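Local atomic coordinates of putative regulatory protein (PDB entry 2PZ9), a protein that probably binds DNA as a transcriptional regulator of the TetR family in Streptomyces coelicolor. Residues 85-93 / 106-117. Numbering follows the deposited sequence.
Sequences ETTALIEAT and ILFDHFAARPDH
Leu89 is a knob in a hole formed by Leu107, His110, Phe111 and His117, where helix 74-92 packs against helices 100-113 and 115-127 of this all-helical TetR-family protein. As in relatives, helix 74-92 probably links the N-terminal DNA-binding part to the C-terminal domain, to which 106-117 belongs. Residues 85-92 and 106-113 run roughly antiparallel, their axes 143° apart. The apolar contacts centre on Leu89. Its CG lies anti to the backbone N (chi1 171°), which carries CD1 across to the second helix. Leu89 CD1 meets Phe111 CZ at 4.1 Å and, a little further off, Leu107 CD2. In a CH-pi contact, Leu89 CD1 sits over the centre of the His110 ring, 3.7 Å from its centroid, while Ala92 CB lies at that ring's edge. In another, Glu85 CB lies over one face of His117; Phe111 CE2 is on the opposite face. An alanine in place of His110 would probably leave Leu89 CD1 without its flat seat and take away the ring edge beside Ala92 CB. Among polar atoms, Glu85 OE1 comes near His117 ND1, but the angle is too poor for a hydrogen bond. Glu85 also touches Lys40 of helix 32-50. At the far end, Ile106 CG2 makes van der Waals contact with Ala92 O at 3.6 Å.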
ATOM      1  N   GLU A  85      -5.972  -8.227  15.521  1.00 65.65           N
ATOM      2  CA  GLU A  85      -5.330  -6.985  15.047  1.00 65.78           C
ATOM      3  C   GLU A  85      -6.321  -5.960  14.528  1.00 65.34           C
ATOM      4  O   GLU A  85      -6.273  -4.780  14.906  1.00 64.95           O
ATOM      5  CB  GLU A  85      -4.326  -7.293  13.940  1.00 66.06           C
ATOM      6  CG  GLU A  85      -2.990  -7.807  14.446  1.00 69.64           C
ATOM      7  CD  GLU A  85      -2.356  -6.861  15.454  1.00 73.99           C
ATOM      8  OE1 GLU A  85      -1.866  -5.793  15.019  1.00 76.81           O
ATOM      9  OE2 GLU A  85      -2.359  -7.174  16.676  1.00 75.61           O
ATOM     10  N   THR A  86      -7.195  -6.434  13.643  1.00 64.96           N
ATOM     11  CA  THR A  86      -8.267  -5.647  13.072  1.00 65.09           C
ATOM     12  C   THR A  86      -9.118  -4.989  14.149  1.00 65.13           C
ATOM     13  O   THR A  86      -9.384  -3.787  14.067  1.00 65.29           O
ATOM     14  CB  THR A  86      -9.180  -6.516  12.199  1.00 65.28           C
ATOM     15  OG1 THR A  86      -8.376  -7.360  11.373  1.00 66.12           O
ATOM     16  CG2 THR A  86     -10.045  -5.657  11.313  1.00 64.54           C
ATOM     17  N   THR A  87      -9.532  -5.771  15.149  1.00 64.63           N
ATOM     18  CA  THR A  87     -10.381  -5.273  16.228  1.00 64.47           C
ATOM     19  C   THR A  87      -9.650  -4.215  17.036  1.00 64.44           C
ATOM     20  O   THR A  87     -10.210  -3.184  17.354  1.00 63.87           O
ATOM     21  CB  THR A  87     -10.811  -6.411  17.168  1.00 64.68           C
ATOM     22  OG1 THR A  87     -10.683  -7.656  16.480  1.00 64.98           O
ATOM     23  CG2 THR A  87     -12.254  -6.236  17.639  1.00 63.53           C
ATOM     24  N   ALA A  88      -8.390  -4.485  17.356  1.00 65.17           N
ATOM     25  CA  ALA A  88      -7.516  -3.508  18.013  1.00 66.07           C
ATOM     26  C   ALA A  88      -7.547  -2.168  17.285  1.00 66.70           C
ATOM     27  O   ALA A  88      -7.624  -1.098  17.906  1.00 66.59           O
ATOM     28  CB  ALA A  88      -6.100  -4.032  18.051  1.00 65.88           C
ATOM     29  N   LEU A  89      -7.478  -2.263  15.960  1.00 67.38           N
ATOM     30  CA  LEU A  89      -7.444  -1.128  15.072  1.00 68.25           C
ATOM     31  C   LEU A  89      -8.775  -0.396  15.090  1.00 68.80           C
ATOM     32  O   LEU A  89      -8.827   0.783  15.437  1.00 69.20           O
ATOM     33  CB  LEU A  89      -7.122  -1.610  13.654  1.00 68.42           C
ATOM     34  CG  LEU A  89      -7.237  -0.633  12.461  1.00 69.66           C
ATOM     35  CD1 LEU A  89      -6.090   0.408  12.437  1.00 69.05           C
ATOM     36  CD2 LEU A  89      -7.380  -1.373  11.085  1.00 68.61           C
ATOM     37  N   ILE A  90      -9.839  -1.107  14.712  1.00 68.91           N
ATOM     38  CA  ILE A  90     -11.193  -0.572  14.649  1.00 68.74           C
ATOM     39  C   ILE A  90     -11.531   0.248  15.891  1.00 69.65           C
ATOM     40  O   ILE A  90     -12.123   1.321  15.791  1.00 69.79           O
ATOM     41  CB  ILE A  90     -12.196  -1.716  14.421  1.00 68.21           C
ATOM     42  CG1 ILE A  90     -12.167  -2.109  12.953  1.00 67.71           C
ATOM     43  CG2 ILE A  90     -13.601  -1.319  14.788  1.00 67.63           C
ATOM     44  CD1 ILE A  90     -12.652  -3.492  12.680  1.00 67.85           C
ATOM     45  N   GLU A  91     -11.122  -0.259  17.051  1.00 70.81           N
ATOM     46  CA  GLU A  91     -11.339   0.409  18.338  1.00 72.07           C
ATOM     47  C   GLU A  91     -10.469   1.644  18.532  1.00 72.32           C
ATOM     48  O   GLU A  91     -10.926   2.648  19.066  1.00 72.71           O
ATOM     49  CB  GLU A  91     -11.134  -0.568  19.486  1.00 72.09           C
ATOM     50  CG  GLU A  91     -12.180  -1.659  19.471  1.00 73.90           C
ATOM     51  CD  GLU A  91     -12.068  -2.615  20.637  1.00 76.26           C
ATOM     52  OE1 GLU A  91     -11.512  -2.232  21.695  1.00 77.60           O
ATOM     53  OE2 GLU A  91     -12.551  -3.756  20.494  1.00 77.00           O
ATOM     54  N   ALA A  92      -9.221   1.568  18.090  1.00 72.57           N
ATOM     55  CA  ALA A  92      -8.332   2.722  18.095  1.00 72.56           C
ATOM     56  C   ALA A  92      -8.761   3.797  17.073  1.00 72.41           C
ATOM     57  O   ALA A  92      -8.174   4.884  17.026  1.00 72.66           O
ATOM     58  CB  ALA A  92      -6.891   2.265  17.824  1.00 72.49           C
ATOM     59  N   THR A  93      -9.794   3.502  16.281  1.00 71.92           N
ATOM     60  CA  THR A  93     -10.039   4.226  15.023  1.00 71.21           C
ATOM     61  C   THR A  93     -11.468   4.715  14.854  1.00 71.01           C
ATOM     62  O   THR A  93     -11.951   4.844  13.730  1.00 71.08           O
ATOM     63  CB  THR A  93      -9.534   3.379  13.806  1.00 71.31           C
ATOM     64  OG1 THR A  93      -8.202   3.790  13.494  1.00 71.56           O
ATOM     65  CG2 THR A  93     -10.413   3.482  12.537  1.00 70.25           C
ATOM     66  N   ILE A 106      -4.834   9.900  13.462  1.00 55.39           N
ATOM     67  CA  ILE A 106      -5.126   8.721  14.270  1.00 55.98           C
ATOM     68  C   ILE A 106      -4.551   7.436  13.612  1.00 56.40           C
ATOM     69  O   ILE A 106      -3.755   6.721  14.234  1.00 56.32           O
ATOM     70  CB  ILE A 106      -6.653   8.690  14.690  1.00 56.07           C
ATOM     71  CG1 ILE A 106      -6.814   9.165  16.133  1.00 56.53           C
ATOM     72  CG2 ILE A 106      -7.306   7.333  14.570  1.00 56.51           C
ATOM     73  CD1 ILE A 106      -7.028  10.696  16.305  1.00 58.40           C
ATOM     74  N   LEU A 107      -4.895   7.190  12.343  1.00 56.74           N
ATOM     75  CA  LEU A 107      -4.357   6.030  11.598  1.00 56.75           C
ATOM     76  C   LEU A 107      -2.849   6.115  11.438  1.00 56.53           C
ATOM     77  O   LEU A 107      -2.147   5.103  11.492  1.00 56.38           O
ATOM     78  CB  LEU A 107      -5.011   5.898  10.220  1.00 56.52           C
ATOM     79  CG  LEU A 107      -6.524   5.685  10.232  1.00 58.18           C
ATOM     80  CD1 LEU A 107      -7.235   6.062   8.925  1.00 55.48           C
ATOM     81  CD2 LEU A 107      -6.795   4.224  10.597  1.00 60.50           C
ATOM     82  N   PHE A 108      -2.348   7.326  11.234  1.00 56.15           N
ATOM     83  CA  PHE A 108      -0.937   7.480  11.050  1.00 56.64           C
ATOM     84  C   PHE A 108      -0.221   6.984  12.294  1.00 57.76           C
ATOM     85  O   PHE A 108       0.735   6.204  12.210  1.00 57.72           O
ATOM     86  CB  PHE A 108      -0.583   8.926  10.805  1.00 56.10           C
ATOM     87  CG  PHE A 108       0.891   9.164  10.719  1.00 56.70           C
ATOM     88  CD1 PHE A 108       1.579   8.929   9.526  1.00 56.93           C
ATOM     89  CD2 PHE A 108       1.612   9.592  11.840  1.00 55.28           C
ATOM     90  CE1 PHE A 108       2.965   9.134   9.462  1.00 56.74           C
ATOM     91  CE2 PHE A 108       2.985   9.799  11.780  1.00 53.32           C
ATOM     92  CZ  PHE A 108       3.663   9.582  10.604  1.00 55.07           C
ATOM     93  N   ASP A 109      -0.714   7.448  13.444  1.00 58.73           N
ATOM     94  CA  ASP A 109      -0.170   7.126  14.744  1.00 59.10           C
ATOM     95  C   ASP A 109      -0.135   5.643  14.973  1.00 59.81           C
ATOM     96  O   ASP A 109       0.876   5.103  15.407  1.00 59.96           O
ATOM     97  CB  ASP A 109      -1.039   7.769  15.805  1.00 58.99           C
ATOM     98  CG  ASP A 109      -0.909   9.277  15.831  1.00 59.46           C
ATOM     99  OD1 ASP A 109       0.096   9.819  15.296  1.00 58.50           O
ATOM    100  OD2 ASP A 109      -1.824   9.921  16.392  1.00 59.01           O
ATOM    101  N   HIS A 110      -1.253   4.996  14.677  1.00 60.79           N
ATOM    102  CA  HIS A 110      -1.404   3.590  14.891  1.00 62.26           C
ATOM    103  C   HIS A 110      -0.346   2.772  14.166  1.00 63.10           C
ATOM    104  O   HIS A 110       0.275   1.896  14.749  1.00 63.53           O
ATOM    105  CB  HIS A 110      -2.779   3.154  14.447  1.00 62.61           C
ATOM    106  CG  HIS A 110      -3.031   1.691  14.644  1.00 65.46           C
ATOM    107  ND1 HIS A 110      -3.801   1.201  15.679  1.00 66.91           N
ATOM    108  CD2 HIS A 110      -2.605   0.608  13.947  1.00 66.95           C
ATOM    109  CE1 HIS A 110      -3.844  -0.119  15.603  1.00 67.30           C
ATOM    110  NE2 HIS A 110      -3.127  -0.504  14.561  1.00 66.97           N
ATOM    111  N   PHE A 111      -0.134   3.049  12.893  1.00 63.97           N
ATOM    112  CA  PHE A 111       0.842   2.296  12.151  1.00 64.92           C
ATOM    113  C   PHE A 111       2.238   2.795  12.384  1.00 65.55           C
ATOM    114  O   PHE A 111       3.194   2.058  12.155  1.00 66.66           O
ATOM    115  CB  PHE A 111       0.514   2.293  10.669  1.00 65.20           C
ATOM    116  CG  PHE A 111      -0.720   1.510  10.343  1.00 67.04           C
ATOM    117  CD1 PHE A 111      -1.877   2.155   9.897  1.00 69.35           C
ATOM    118  CD2 PHE A 111      -0.743   0.113  10.504  1.00 68.04           C
ATOM    119  CE1 PHE A 111      -3.035   1.411   9.603  1.00 69.40           C
ATOM    120  CE2 PHE A 111      -1.892  -0.638  10.211  1.00 66.65           C
ATOM    121  CZ  PHE A 111      -3.033   0.009   9.760  1.00 67.02           C
ATOM    122  N   ALA A 112       2.387   4.037  12.828  1.00 65.91           N
ATOM    123  CA  ALA A 112       3.698   4.495  13.264  1.00 66.03           C
ATOM    124  C   ALA A 112       4.094   3.617  14.448  1.00 66.49           C
ATOM    125  O   ALA A 112       5.203   3.093  14.502  1.00 66.18           O
ATOM    126  CB  ALA A 112       3.669   5.971  13.649  1.00 65.88           C
ATOM    127  N   ALA A 113       3.152   3.426  15.369  1.00 67.44           N
ATOM    128  CA  ALA A 113       3.363   2.586  16.542  1.00 68.32           C
ATOM    129  C   ALA A 113       3.626   1.113  16.160  1.00 69.08           C
ATOM    130  O   ALA A 113       4.634   0.526  16.581  1.00 69.18           O
ATOM    131  CB  ALA A 113       2.172   2.706  17.505  1.00 67.90           C
ATOM    132  N   ARG A 114       2.734   0.542  15.342  1.00 69.67           N
ATOM    133  CA  ARG A 114       2.744  -0.894  15.029  1.00 70.16           C
ATOM    134  C   ARG A 114       3.084  -1.150  13.549  1.00 69.75           C
ATOM    135  O   ARG A 114       2.206  -1.493  12.744  1.00 69.23           O
ATOM    136  CB  ARG A 114       1.409  -1.554  15.414  1.00 70.50           C
ATOM    137  CG  ARG A 114       0.649  -0.900  16.580  1.00 72.93           C
ATOM    138  CD  ARG A 114       0.490  -1.803  17.803  1.00 78.28           C
ATOM    139  NE  ARG A 114       1.250  -1.335  18.978  1.00 83.16           N
ATOM    140  CZ  ARG A 114       0.863  -0.376  19.839  1.00 84.63           C
ATOM    141  NH1 ARG A 114      -0.298   0.272  19.676  1.00 84.03           N
ATOM    142  NH2 ARG A 114       1.652  -0.055  20.870  1.00 84.44           N
ATOM    143  N   PRO A 115       4.379  -0.999  13.196  1.00 69.90           N
ATOM    144  CA  PRO A 115       4.834  -1.150  11.819  1.00 70.08           C
ATOM    145  C   PRO A 115       4.448  -2.514  11.277  1.00 70.50           C
ATOM    146  O   PRO A 115       4.111  -2.658  10.099  1.00 70.77           O
ATOM    147  CB  PRO A 115       6.361  -1.060  11.936  1.00 69.66           C
ATOM    148  CG  PRO A 115       6.615  -0.350  13.195  1.00 69.62           C
ATOM    149  CD  PRO A 115       5.504  -0.714  14.111  1.00 69.82           C
ATOM    150  N   ASP A 116       4.478  -3.504  12.154  1.00 70.91           N
ATOM    151  CA  ASP A 116       4.271  -4.882  11.764  1.00 71.37           C
ATOM    152  C   ASP A 116       2.791  -5.316  11.660  1.00 71.06           C
ATOM    153  O   ASP A 116       2.503  -6.408  11.164  1.00 70.98           O
ATOM    154  CB  ASP A 116       5.074  -5.785  12.694  1.00 71.65           C
ATOM    155  CG  ASP A 116       4.638  -5.666  14.145  1.00 73.58           C
ATOM    156  OD1 ASP A 116       3.905  -4.701  14.508  1.00 72.82           O
ATOM    157  OD2 ASP A 116       5.038  -6.568  14.927  1.00 77.31           O
ATOM    158  N   HIS A 117       1.859  -4.474  12.104  1.00 70.99           N
ATOM    159  CA  HIS A 117       0.443  -4.723  11.830  1.00 71.17           C
ATOM    160  C   HIS A 117       0.300  -4.556  10.343  1.00 69.83           C
ATOM    161  O   HIS A 117      -0.376  -5.348   9.664  1.00 69.71           O
ATOM    162  CB  HIS A 117      -0.468  -3.722  12.561  1.00 72.40           C
ATOM    163  CG  HIS A 117      -1.932  -3.825  12.195  1.00 77.25           C
ATOM    164  ND1 HIS A 117      -2.947  -3.553  13.098  1.00 81.32           N
ATOM    165  CD2 HIS A 117      -2.552  -4.158  11.030  1.00 81.05           C
ATOM    166  CE1 HIS A 117      -4.123  -3.715  12.506  1.00 82.49           C
ATOM    167  NE2 HIS A 117      -3.911  -4.087  11.252  1.00 83.08           N
TER